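Local structure of ESX-1 secretion-associated protein EspB (Mycobacterium marinum, 7P0Z) at residues T133-A138 against A229-L234; Q218-R223 against L262-T267; G224-A229 against A252-T257; E235-A238 against D242-E245. The protein is secreted by the mycobacterial ESX-1 system and assembles into a seven-subunit, channel-like structure that may take part in protein transport. All coordinates share one frame; numbering follows the deposited sequence.

Interaction 1: T133-A138 against A229-L234; sequences TDLKTA and ADIVEL
Ile231 projects from helix 228-237 and lays its two branches against successive residues of helix 133-143. The CD1 methyl reaches furthest, resting 3.7 Å from Leu135 CB and 3.4 Å from Leu135 O, so it covers both the root of that side chain and the backbone carbonyl beside it. The other branch turns to the neighbouring residue, with Ile231 CG2 3.6 Å from Lys136 CG. Ile231 splits in this way because CG2 stands anti to the backbone N while CG1 stands anti to the carbonyl carbon (chi1 -67°), which sends the two branches to different residues.

Lys136 contributes only its aliphatic base here. Beyond CG its chain bends at chi3 (71°), and its ammonium group makes a long, weak ion pair with Glu235. Leu135 is buried, and its side chain also packs on Ser258 of helix 244-268; Ile231 in turn meets Phe132. The helices are thus joined through a small apolar patch that lies next to a third helix. With no hydrogen bond or salt bridge between 133-138 and 229-234, the contact rests on van der Waals contact and hydrophobic burial, with the lysine's charge kept to the margin.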
loop_
_atom_site.group_PDB
_atom_site.type_symbol
_atom_site.label_atom_id
_atom_site.label_comp_id
_atom_site.label_asym_id
_atom_site.label_seq_id
_atom_site.Cartn_x
_atom_site.Cartn_y
_atom_site.Cartn_z
ATOM N N THR A 133 -16.547 -1.343 44.684
ATOM C CA THR A 133 -17.396 -0.279 44.181
ATOM C C THR A 133 -17.053 0.113 42.756
ATOM O O THR A 133 -17.939 0.514 42.004
ATOM C CB THR A 133 -17.328 0.918 45.101
ATOM O OG1 THR A 133 -15.969 1.325 45.225
ATOM C CG2 THR A 133 -17.885 0.546 46.426
ATOM N N ASP A 134 -15.795 0.022 42.349
ATOM C CA ASP A 134 -15.527 0.233 40.934
ATOM C C ASP A 134 -16.121 -0.880 40.091
ATOM O O ASP A 134 -16.698 -0.621 39.035
ATOM C CB ASP A 134 -14.042 0.351 40.673
ATOM C CG ASP A 134 -13.489 1.647 41.154
ATOM O OD1 ASP A 134 -14.247 2.635 41.169
ATOM O OD2 ASP A 134 -12.296 1.691 41.514
ATOM N N LEU A 135 -16.001 -2.122 40.545
ATOM C CA LEU A 135 -16.633 -3.222 39.836
ATOM C C LEU A 135 -18.143 -3.095 39.864
ATOM O O LEU A 135 -18.809 -3.338 38.858
ATOM C CB LEU A 135 -16.207 -4.553 40.436
ATOM C CG LEU A 135 -14.939 -5.240 39.962
ATOM C CD1 LEU A 135 -15.095 -5.651 38.549
ATOM C CD2 LEU A 135 -13.741 -4.338 40.112
ATOM N N LYS A 136 -18.708 -2.728 41.006
ATOM C CA LYS A 136 -20.154 -2.599 41.073
ATOM C C LYS A 136 -20.644 -1.468 40.188
ATOM O O LYS A 136 -21.695 -1.584 39.562
ATOM C CB LYS A 136 -20.603 -2.409 42.515
ATOM C CG LYS A 136 -20.648 -3.694 43.273
ATOM C CD LYS A 136 -20.678 -3.474 44.759
ATOM C CE LYS A 136 -21.988 -2.916 45.236
ATOM N NZ LYS A 136 -21.950 -2.766 46.710
ATOM N N THR A 137 -19.888 -0.382 40.101
ATOM C CA THR A 137 -20.256 0.703 39.207
ATOM C C THR A 137 -20.202 0.259 37.757
ATOM O O THR A 137 -21.148 0.475 36.990
ATOM C CB THR A 137 -19.334 1.890 39.430
ATOM O OG1 THR A 137 -19.200 2.112 40.831
ATOM C CG2 THR A 137 -19.904 3.112 38.813
ATOM N N ALA A 138 -19.096 -0.362 37.364
ATOM C CA ALA A 138 -18.962 -0.832 35.999
ATOM C C ALA A 138 -20.093 -1.773 35.633
ATOM O O ALA A 138 -20.725 -1.622 34.586
ATOM C CB ALA A 138 -17.619 -1.520 35.819
ATOM N N ALA A 229 -24.591 -9.762 39.884
ATOM C CA ALA A 229 -24.828 -10.838 40.831
ATOM C C ALA A 229 -23.530 -11.532 41.212
ATOM O O ALA A 229 -23.326 -11.879 42.376
ATOM C CB ALA A 229 -25.822 -11.835 40.252
ATOM N N ASP A 230 -22.641 -11.753 40.253
ATOM C CA ASP A 230 -21.365 -12.369 40.591
ATOM C C ASP A 230 -20.535 -11.476 41.493
ATOM O O ASP A 230 -19.770 -11.963 42.322
ATOM C CB ASP A 230 -20.587 -12.697 39.332
ATOM C CG ASP A 230 -20.867 -14.070 38.842
ATOM O OD1 ASP A 230 -21.847 -14.665 39.329
ATOM O OD2 ASP A 230 -20.117 -14.560 37.979
ATOM N N ILE A 231 -20.654 -10.170 41.336
ATOM C CA ILE A 231 -19.880 -9.275 42.178
ATOM C C ILE A 231 -20.453 -9.249 43.580
ATOM O O ILE A 231 -19.711 -9.219 44.566
ATOM C CB ILE A 231 -19.821 -7.876 41.545
ATOM C CG1 ILE A 231 -19.023 -7.930 40.248
ATOM C CG2 ILE A 231 -19.200 -6.877 42.477
ATOM C CD1 ILE A 231 -19.109 -6.682 39.437
ATOM N N VAL A 232 -21.774 -9.268 43.697
ATOM C CA VAL A 232 -22.385 -9.357 45.014
ATOM C C VAL A 232 -22.016 -10.668 45.687
ATOM O O VAL A 232 -21.691 -10.708 46.880
ATOM C CB VAL A 232 -23.900 -9.171 44.901
ATOM C CG1 VAL A 232 -24.537 -9.356 46.228
ATOM C CG2 VAL A 232 -24.163 -7.782 44.445
ATOM N N GLU A 233 -22.021 -11.755 44.928
ATOM C CA GLU A 233 -21.541 -13.017 45.461
ATOM C C GLU A 233 -20.116 -12.909 45.959
ATOM O O GLU A 233 -19.805 -13.334 47.072
ATOM C CB GLU A 233 -21.629 -14.102 44.402
ATOM C CG GLU A 233 -22.991 -14.718 44.334
ATOM C CD GLU A 233 -23.282 -15.508 45.577
ATOM O OE1 GLU A 233 -22.321 -16.052 46.155
ATOM O OE2 GLU A 233 -24.461 -15.588 45.974
ATOM N N LEU A 234 -19.219 -12.403 45.129
ATOM C CA LEU A 234 -17.821 -12.402 45.515
ATOM C C LEU A 234 -17.610 -11.551 46.750
ATOM O O LEU A 234 -16.867 -11.933 47.652
ATOM C CB LEU A 234 -16.960 -11.917 44.358
ATOM C CG LEU A 234 -15.463 -11.997 44.631
ATOM C CD1 LEU A 234 -15.058 -13.429 44.866
ATOM C CD2 LEU A 234 -14.665 -11.412 43.501
#

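Interaction 2: Q218-R223 against L262-T267; sequences QLWARR and LSEYNT
Tyr265 reaches from helix 244-268 across to helix 181-224, toward Ala221 and Gln218. Its ring leaves CB with CG anti to the backbone N (chi1 -162°), which swings one side of the ring toward the facing helix. CD2 meets the methyl of Ala221 first, at 3.5 Å from Ala221 CB, and the next atom, CE2, lies 3.8 Å from the same carbon. At the tip, Tyr265 OH donates a short hydrogen bond to Gln218 OE1, 2.5 Å away. The hydroxyl approaches almost straight in line with the amide C=O, at a C=O...O angle of 175°, and the amide plane stands perpendicular to the phenol ring. Gln218 can meet it because its chain bends at chi2, and its NE2 is bonded to Gln147, so both ends of this buried amide are engaged and its rotation is fixed.

On the other flank, Trp220 and Glu264 cross at about a right angle. Trp220 CH2 lies 3.3 Å from Glu264 CG and 3.5 Å from Glu264 CB, so the indole packs on the aliphatic part of the acid rather than on its carboxylate. Arg223, in the same segment as Trp220, forms a salt bridge with Glu259 of a neighbouring subunit.

The small Ala221 lies where the backbones come nearest, and the axes of 218-223 and 262-267 come within 10.4 Å, their directions 171° apart. This is the antiparallel side-by-side packing of long helices in the elongated, all-helical fold of the EsxAB clan, here within the PPE domain.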
loop_
_atom_site.group_PDB
_atom_site.type_symbol
_atom_site.label_atom_id
_atom_site.label_comp_id
_atom_site.label_asym_id
_atom_site.label_seq_id
_atom_site.Cartn_x
_atom_site.Cartn_y
_atom_site.Cartn_z
ATOM N N GLN A 218 -22.508 -4.423 22.666
ATOM C CA GLN A 218 -23.172 -4.553 23.949
ATOM C C GLN A 218 -23.287 -6.012 24.359
ATOM O O GLN A 218 -23.022 -6.360 25.512
ATOM C CB GLN A 218 -24.543 -3.902 23.894
ATOM C CG GLN A 218 -25.277 -3.927 25.207
ATOM C CD GLN A 218 -24.580 -3.114 26.281
ATOM O OE1 GLN A 218 -23.820 -2.204 25.990
ATOM N NE2 GLN A 218 -24.856 -3.431 27.527
ATOM N N LEU A 219 -23.659 -6.883 23.430
ATOM C CA LEU A 219 -23.736 -8.296 23.779
ATOM C C LEU A 219 -22.372 -8.857 24.156
ATOM O O LEU A 219 -22.244 -9.607 25.133
ATOM C CB LEU A 219 -24.331 -9.091 22.630
ATOM C CG LEU A 219 -25.779 -8.749 22.356
ATOM C CD1 LEU A 219 -26.342 -9.712 21.360
ATOM C CD2 LEU A 219 -26.568 -8.755 23.623
ATOM N N TRP A 220 -21.351 -8.523 23.384
ATOM C CA TRP A 220 -20.020 -9.047 23.639
ATOM C C TRP A 220 -19.522 -8.624 25.008
ATOM O O TRP A 220 -18.934 -9.421 25.750
ATOM C CB TRP A 220 -19.082 -8.555 22.554
ATOM C CG TRP A 220 -17.698 -8.845 22.807
ATOM C CD1 TRP A 220 -17.021 -9.936 22.417
ATOM C CD2 TRP A 220 -16.778 -8.026 23.510
ATOM N NE1 TRP A 220 -15.729 -9.861 22.830
ATOM C CE2 TRP A 220 -15.554 -8.693 23.512
ATOM C CE3 TRP A 220 -16.874 -6.792 24.146
ATOM C CZ2 TRP A 220 -14.437 -8.175 24.115
ATOM C CZ3 TRP A 220 -15.773 -6.286 24.746
ATOM C CH2 TRP A 220 -14.568 -6.978 24.739
ATOM N N ALA A 221 -19.756 -7.375 25.361
ATOM C CA ALA A 221 -19.329 -6.887 26.653
ATOM C C ALA A 221 -20.131 -7.526 27.763
ATOM O O ALA A 221 -19.618 -7.747 28.858
ATOM C CB ALA A 221 -19.474 -5.374 26.706
ATOM N N ARG A 222 -21.395 -7.805 27.514
ATOM C CA ARG A 222 -22.207 -8.329 28.589
ATOM C C ARG A 222 -21.837 -9.766 28.902
ATOM O O ARG A 222 -21.887 -10.182 30.059
ATOM C CB ARG A 222 -23.666 -8.229 28.233
ATOM C CG ARG A 222 -24.488 -8.412 29.405
ATOM C CD ARG A 222 -25.914 -8.249 29.072
ATOM N NE ARG A 222 -26.723 -8.491 30.245
ATOM C CZ ARG A 222 -26.918 -7.558 31.147
ATOM N NH1 ARG A 222 -26.330 -6.397 30.979
ATOM N NH2 ARG A 222 -27.662 -7.788 32.213
ATOM N N ARG A 223 -21.470 -10.541 27.903
ATOM C CA ARG A 223 -21.040 -11.881 28.249
ATOM C C ARG A 223 -19.552 -11.957 28.526
ATOM O O ARG A 223 -19.051 -13.034 28.839
ATOM C CB ARG A 223 -21.366 -12.890 27.159
ATOM C CG ARG A 223 -20.526 -12.714 25.976
ATOM C CD ARG A 223 -20.776 -13.752 24.950
ATOM N NE ARG A 223 -20.021 -13.413 23.750
ATOM C CZ ARG A 223 -20.513 -12.719 22.731
ATOM N NH1 ARG A 223 -21.767 -12.309 22.754
ATOM N NH2 ARG A 223 -19.752 -12.444 21.690
ATOM N N LEU A 262 -13.803 -3.075 29.612
ATOM C CA LEU A 262 -14.183 -1.681 29.473
ATOM C C LEU A 262 -13.248 -0.913 28.559
ATOM O O LEU A 262 -13.696 -0.005 27.863
ATOM C CB LEU A 262 -14.266 -1.020 30.834
ATOM C CG LEU A 262 -15.657 -1.078 31.435
ATOM C CD1 LEU A 262 -16.065 -2.482 31.712
ATOM C CD2 LEU A 262 -15.644 -0.301 32.711
ATOM N N SER A 263 -11.964 -1.244 28.523
ATOM C CA SER A 263 -11.101 -0.571 27.563
ATOM C C SER A 263 -11.499 -0.930 26.141
ATOM O O SER A 263 -11.570 -0.059 25.264
ATOM C CB SER A 263 -9.642 -0.932 27.809
ATOM O OG SER A 263 -9.417 -2.286 27.492
ATOM N N GLU A 264 -11.749 -2.214 25.894
ATOM C CA GLU A 264 -12.259 -2.624 24.593
ATOM C C GLU A 264 -13.525 -1.858 24.239
ATOM O O GLU A 264 -13.662 -1.323 23.136
ATOM C CB GLU A 264 -12.547 -4.112 24.609
ATOM C CG GLU A 264 -12.704 -4.739 23.272
ATOM C CD GLU A 264 -11.403 -5.141 22.684
ATOM O OE1 GLU A 264 -10.411 -5.190 23.432
ATOM O OE2 GLU A 264 -11.366 -5.456 21.491
ATOM N N TYR A 265 -14.460 -1.808 25.176
ATOM C CA TYR A 265 -15.727 -1.144 24.949
ATOM C C TYR A 265 -15.529 0.316 24.613
ATOM O O TYR A 265 -16.190 0.849 23.725
ATOM C CB TYR A 265 -16.585 -1.271 26.191
ATOM C CG TYR A 265 -18.039 -1.029 25.992
ATOM C CD1 TYR A 265 -18.573 0.234 26.135
ATOM C CD2 TYR A 265 -18.891 -2.067 25.706
ATOM C CE1 TYR A 265 -19.912 0.454 25.975
ATOM C CE2 TYR A 265 -20.224 -1.865 25.556
ATOM C CZ TYR A 265 -20.737 -0.608 25.691
ATOM O OH TYR A 265 -22.080 -0.419 25.533
ATOM N N ASN A 266 -14.637 0.981 25.322
ATOM C CA ASN A 266 -14.491 2.406 25.133
ATOM C C ASN A 266 -13.834 2.719 23.814
ATOM O O ASN A 266 -14.146 3.734 23.193
ATOM C CB ASN A 266 -13.710 2.999 26.281
ATOM C CG ASN A 266 -14.525 3.086 27.519
ATOM O OD1 ASN A 266 -15.728 2.868 27.489
ATOM N ND2 ASN A 266 -13.882 3.383 28.631
ATOM N N THR A 267 -12.933 1.871 23.353
ATOM C CA THR A 267 -12.336 2.246 22.087
ATOM C C THR A 267 -13.210 1.851 20.914
ATOM O O THR A 267 -13.303 2.595 19.939
ATOM C CB THR A 267 -10.948 1.655 21.942
ATOM O OG1 THR A 267 -11.025 0.238 22.010
ATOM C CG2 THR A 267 -10.096 2.165 23.053
#

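Interaction 3: G224-A229 against A252-T257; sequences GHPTLA and AEYQET
Pro226 presents its ring to the face of Tyr254, and this CH-pi contact is the centre of the meeting between 224-229 and 252-257. Pro226 CB stands 4.1 Å from the centroid of the Tyr254 ring and only 7° off its normal, directly above the middle of the aromatic face. CG lies over the same face nearer the root of the ring, 4.0 Å from Tyr254 CD1. With chi1 near -78°, the tyrosine side chain extends past the proline instead of pointing into it, so the two slide by each other in opposite directions.

Plain packing adds a second residue. Pro226 CG lies 3.8 Å from Thr257 OG1, about one helical turn further along the chain from the tyrosine. That hydroxyl is occupied within its own helix, donating to the carbonyl of Tyr254 with Thr257 OG1 2.8 Å from Tyr254 O, which fixes it beside the proline.

Polar bonds hold the loop on both sides of Pro226. His225, whose ring has Pro226 CD over one face, is hydrogen-bonded through NE2 to Ser258 OG. Thr227 takes the N-cap position without a capping bond from its side chain, and Glu143 of helix 133-143 instead accepts a bond from Leu228 N.

The result is a proline-aromatic CH-pi contact in the loop that links two consecutive helices, helix 181-224 and helix 228-237, and packs against helix 244-268.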
loop_
_atom_site.group_PDB
_atom_site.type_symbol
_atom_site.label_atom_id
_atom_site.label_comp_id
_atom_site.label_asym_id
_atom_site.label_seq_id
_atom_site.Cartn_x
_atom_site.Cartn_y
_atom_site.Cartn_z
ATOM N N GLY A 224 -18.819 -10.874 28.383
ATOM C CA GLY A 224 -17.429 -10.931 28.753
ATOM C C GLY A 224 -17.100 -10.329 30.088
ATOM O O GLY A 224 -15.936 -10.321 30.480
ATOM N N HIS A 225 -18.084 -9.824 30.798
ATOM C CA HIS A 225 -17.878 -9.041 31.980
ATOM C C HIS A 225 -18.610 -9.667 33.148
ATOM O O HIS A 225 -19.734 -10.144 32.985
ATOM C CB HIS A 225 -18.397 -7.640 31.761
ATOM C CG HIS A 225 -17.971 -6.647 32.786
ATOM N ND1 HIS A 225 -18.795 -6.255 33.816
ATOM C CD2 HIS A 225 -16.853 -5.899 32.896
ATOM C CE1 HIS A 225 -18.186 -5.337 34.541
ATOM N NE2 HIS A 225 -17.007 -5.099 34.000
ATOM N N PRO A 226 -18.000 -9.680 34.329
ATOM C CA PRO A 226 -18.648 -10.278 35.494
ATOM C C PRO A 226 -19.952 -9.592 35.836
ATOM O O PRO A 226 -20.039 -8.369 35.886
ATOM C CB PRO A 226 -17.611 -10.085 36.599
ATOM C CG PRO A 226 -16.340 -9.948 35.883
ATOM C CD PRO A 226 -16.627 -9.259 34.619
ATOM N N THR A 227 -20.954 -10.402 36.122
ATOM C CA THR A 227 -22.286 -9.911 36.390
ATOM C C THR A 227 -22.305 -9.115 37.692
ATOM O O THR A 227 -21.394 -9.195 38.506
ATOM C CB THR A 227 -23.237 -11.094 36.467
ATOM O OG1 THR A 227 -23.167 -11.815 35.238
ATOM C CG2 THR A 227 -24.653 -10.650 36.645
ATOM N N LEU A 228 -23.343 -8.301 37.863
ATOM C CA LEU A 228 -23.578 -7.674 39.152
ATOM C C LEU A 228 -23.852 -8.713 40.227
ATOM O O LEU A 228 -23.421 -8.562 41.375
ATOM C CB LEU A 228 -24.746 -6.705 39.055
ATOM C CG LEU A 228 -25.011 -5.879 40.305
ATOM C CD1 LEU A 228 -23.753 -5.186 40.731
ATOM C CD2 LEU A 228 -26.076 -4.865 40.067
ATOM N N ALA A 229 -24.591 -9.762 39.884
ATOM C CA ALA A 229 -24.828 -10.838 40.831
ATOM C C ALA A 229 -23.530 -11.532 41.212
ATOM O O ALA A 229 -23.326 -11.879 42.376
ATOM C CB ALA A 229 -25.822 -11.835 40.252
ATOM N N ALA A 252 -9.081 -9.942 42.244
ATOM C CA ALA A 252 -8.093 -9.419 41.319
ATOM C C ALA A 252 -8.401 -9.860 39.899
ATOM O O ALA A 252 -8.227 -9.085 38.953
ATOM C CB ALA A 252 -6.692 -9.856 41.727
ATOM N N GLU A 253 -8.855 -11.098 39.719
ATOM C CA GLU A 253 -9.149 -11.540 38.361
ATOM C C GLU A 253 -10.329 -10.786 37.763
ATOM O O GLU A 253 -10.294 -10.392 36.592
ATOM C CB GLU A 253 -9.407 -13.034 38.327
ATOM C CG GLU A 253 -8.134 -13.829 38.403
ATOM C CD GLU A 253 -8.358 -15.308 38.226
ATOM O OE1 GLU A 253 -9.529 -15.732 38.198
ATOM O OE2 GLU A 253 -7.363 -16.041 38.095
ATOM N N TYR A 254 -11.387 -10.595 38.542
ATOM C CA TYR A 254 -12.503 -9.799 38.074
ATOM C C TYR A 254 -12.045 -8.413 37.689
ATOM O O TYR A 254 -12.410 -7.902 36.634
ATOM C CB TYR A 254 -13.578 -9.680 39.136
ATOM C CG TYR A 254 -14.448 -10.874 39.273
ATOM C CD1 TYR A 254 -14.230 -12.010 38.521
ATOM C CD2 TYR A 254 -15.559 -10.829 40.088
ATOM C CE1 TYR A 254 -15.053 -13.086 38.639
ATOM C CE2 TYR A 254 -16.385 -11.883 40.203
ATOM C CZ TYR A 254 -16.138 -13.011 39.480
ATOM O OH TYR A 254 -16.997 -14.067 39.622
ATOM N N GLN A 255 -11.284 -7.774 38.552
ATOM C CA GLN A 255 -10.919 -6.393 38.315
ATOM C C GLN A 255 -10.066 -6.279 37.067
ATOM O O GLN A 255 -10.220 -5.338 36.276
ATOM C CB GLN A 255 -10.211 -5.876 39.550
ATOM C CG GLN A 255 -9.989 -4.434 39.594
ATOM C CD GLN A 255 -9.451 -4.028 40.924
ATOM O OE1 GLN A 255 -9.238 -4.867 41.779
ATOM N NE2 GLN A 255 -9.232 -2.736 41.114
ATOM N N GLU A 256 -9.213 -7.270 36.843
ATOM C CA GLU A 256 -8.507 -7.368 35.577
ATOM C C GLU A 256 -9.471 -7.411 34.409
ATOM O O GLU A 256 -9.467 -6.516 33.555
ATOM C CB GLU A 256 -7.640 -8.616 35.562
ATOM C CG GLU A 256 -6.915 -8.800 34.261
ATOM C CD GLU A 256 -6.019 -10.012 34.261
ATOM O OE1 GLU A 256 -6.001 -10.739 35.276
ATOM O OE2 GLU A 256 -5.328 -10.241 33.250
ATOM N N THR A 257 -10.286 -8.463 34.342
ATOM C CA THR A 257 -11.169 -8.640 33.199
ATOM C C THR A 257 -12.047 -7.419 32.983
ATOM O O THR A 257 -12.373 -7.078 31.850
ATOM C CB THR A 257 -12.047 -9.867 33.385
ATOM O OG1 THR A 257 -12.750 -9.755 34.620
ATOM C CG2 THR A 257 -11.233 -11.102 33.393
#

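Interaction 4: E235-A238 against D242-E245; sequences ERLA and DYQE
Leu237 and Tyr243 meet across the loop that reverses the chain between helix 228-237 and helix 244-268. The leucine has CG anti to its own N, which carries the branched end out toward the tyrosine; Leu237 CG comes within 4.1 Å of Tyr243 CD2. Its CD2 methyl lies 4.1 Å from Tyr243 CB, so that one branch covers the root of the tyrosine while the branch point faces the ring. The chi2 of Leu237, 143°, lies away from a staggered value, and so does the chi1 of Tyr243, -93°. Both side chains are thus modelled in less common shapes on a surface-exposed part of the protein; the nearest carbons stay at 4.1 Å and no ring stack forms.

Gln244 makes the polar part of the contact. Its CB points away from 235-238, but the chain bends at chi2 and returns the amide to the facing segment. There NE2 gives a weak hydrogen bond to the carbonyl of Ala238, with Gln244 NE2 3.4 Å from Ala238 O and an N-H...O angle of 128°. This bond is long and bent, and probably adds little strength to the apolar pair beside it. The methyl of Ala238 is more distant, with its CB 4.3 Å from Gln244 NE2.

Leu237 and Ala238 both go on to pack against Ala247, about one turn into helix 244-268. The loop therefore joins the C-terminal end of helix 228-237 to the start of helix 244-268, and both sides of the contact stay close to that second helix.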
loop_
_atom_site.group_PDB
_atom_site.type_symbol
_atom_site.label_atom_id
_atom_site.label_comp_id
_atom_site.label_asym_id
_atom_site.label_seq_id
_atom_site.Cartn_x
_atom_site.Cartn_y
_atom_site.Cartn_z
ATOM N N GLU A 235 -18.290 -10.415 46.826
ATOM C CA GLU A 235 -18.189 -9.565 47.999
ATOM C C GLU A 235 -18.650 -10.291 49.247
ATOM O O GLU A 235 -17.923 -10.364 50.246
ATOM C CB GLU A 235 -19.028 -8.319 47.788
ATOM C CG GLU A 235 -19.014 -7.373 48.928
ATOM C CD GLU A 235 -19.868 -6.171 48.670
ATOM O OE1 GLU A 235 -20.467 -6.098 47.580
ATOM O OE2 GLU A 235 -19.958 -5.298 49.553
ATOM N N ARG A 236 -19.861 -10.841 49.217
ATOM C CA ARG A 236 -20.363 -11.509 50.410
ATOM C C ARG A 236 -19.471 -12.674 50.803
ATOM O O ARG A 236 -18.945 -12.715 51.914
ATOM C CB ARG A 236 -21.788 -11.976 50.183
ATOM C CG ARG A 236 -22.444 -12.445 51.428
ATOM C CD ARG A 236 -22.555 -13.932 51.385
ATOM N NE ARG A 236 -23.474 -14.369 50.361
ATOM C CZ ARG A 236 -23.473 -15.585 49.850
ATOM N NH1 ARG A 236 -22.576 -16.470 50.237
ATOM N NH2 ARG A 236 -24.360 -15.911 48.933
ATOM N N LEU A 237 -19.221 -13.595 49.882
ATOM C CA LEU A 237 -18.279 -14.667 50.155
ATOM C C LEU A 237 -16.912 -14.147 50.577
ATOM O O LEU A 237 -16.093 -14.920 51.068
ATOM C CB LEU A 237 -18.183 -15.561 48.929
ATOM C CG LEU A 237 -17.313 -16.812 48.958
ATOM C CD1 LEU A 237 -17.966 -17.925 48.174
ATOM C CD2 LEU A 237 -15.951 -16.523 48.368
ATOM N N ALA A 238 -16.634 -12.865 50.401
ATOM C CA ALA A 238 -15.469 -12.299 51.059
ATOM C C ALA A 238 -15.791 -11.714 52.424
ATOM O O ALA A 238 -14.873 -11.312 53.140
ATOM C CB ALA A 238 -14.835 -11.221 50.182
ATOM N N ASP A 242 -12.915 -17.172 55.956
ATOM C CA ASP A 242 -12.270 -18.457 55.724
ATOM C C ASP A 242 -11.750 -18.644 54.311
ATOM O O ASP A 242 -10.918 -19.531 54.096
ATOM C CB ASP A 242 -13.233 -19.609 56.002
ATOM C CG ASP A 242 -14.400 -19.631 55.044
ATOM O OD1 ASP A 242 -14.539 -18.703 54.225
ATOM O OD2 ASP A 242 -15.178 -20.601 55.094
ATOM N N TYR A 243 -12.238 -17.871 53.338
ATOM C CA TYR A 243 -11.995 -18.102 51.926
ATOM C C TYR A 243 -10.967 -17.167 51.327
ATOM O O TYR A 243 -10.560 -17.388 50.184
ATOM C CB TYR A 243 -13.301 -17.975 51.152
ATOM C CG TYR A 243 -14.028 -19.273 50.967
ATOM C CD1 TYR A 243 -13.404 -20.346 50.381
ATOM C CD2 TYR A 243 -15.336 -19.424 51.385
ATOM C CE1 TYR A 243 -14.063 -21.529 50.202
ATOM C CE2 TYR A 243 -16.000 -20.607 51.216
ATOM C CZ TYR A 243 -15.359 -21.654 50.624
ATOM O OH TYR A 243 -16.019 -22.837 50.446
ATOM N N GLN A 244 -10.510 -16.170 52.088
ATOM C CA GLN A 244 -9.679 -15.086 51.580
ATOM C C GLN A 244 -8.689 -15.554 50.538
ATOM O O GLN A 244 -8.577 -14.959 49.461
ATOM C CB GLN A 244 -8.926 -14.449 52.739
ATOM C CG GLN A 244 -9.847 -13.809 53.706
ATOM C CD GLN A 244 -10.624 -12.706 53.074
ATOM O OE1 GLN A 244 -10.086 -11.648 52.756
ATOM N NE2 GLN A 244 -11.897 -12.960 52.832
ATOM N N GLU A 245 -7.989 -16.655 50.836
ATOM C CA GLU A 245 -7.076 -17.270 49.879
ATOM C C GLU A 245 -7.680 -17.353 48.487
ATOM O O GLU A 245 -6.954 -17.361 47.491
ATOM C CB GLU A 245 -6.693 -18.682 50.326
ATOM C CG GLU A 245 -6.209 -18.826 51.766
ATOM C CD GLU A 245 -5.998 -20.284 52.180
ATOM O OE1 GLU A 245 -6.669 -21.178 51.625
ATOM O OE2 GLU A 245 -5.140 -20.535 53.047
#

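How the interactions relate
From the N terminus, segment 133-138 comes first and stays open until 229-234, so interaction 1 closes a loop of 90 residues, most of them helical. Before that closure, 218-223 and 224-229 have already opened interactions 2 and 3, and interaction 1 therefore crosses both, sharing Ala229 with the latter. Interaction 4 begins after interaction 1 has closed; it is nested in interaction 3, itself nested in interaction 2. Interaction 1 ties helix 133-143 to helix 228-237, while interactions 2, 3 and 4 tie helix 181-224, the loop after it and the end of helix 228-237 to helix 244-268. Interactions 1 to 3 touch one another; interaction 4 touches interaction 1 alone.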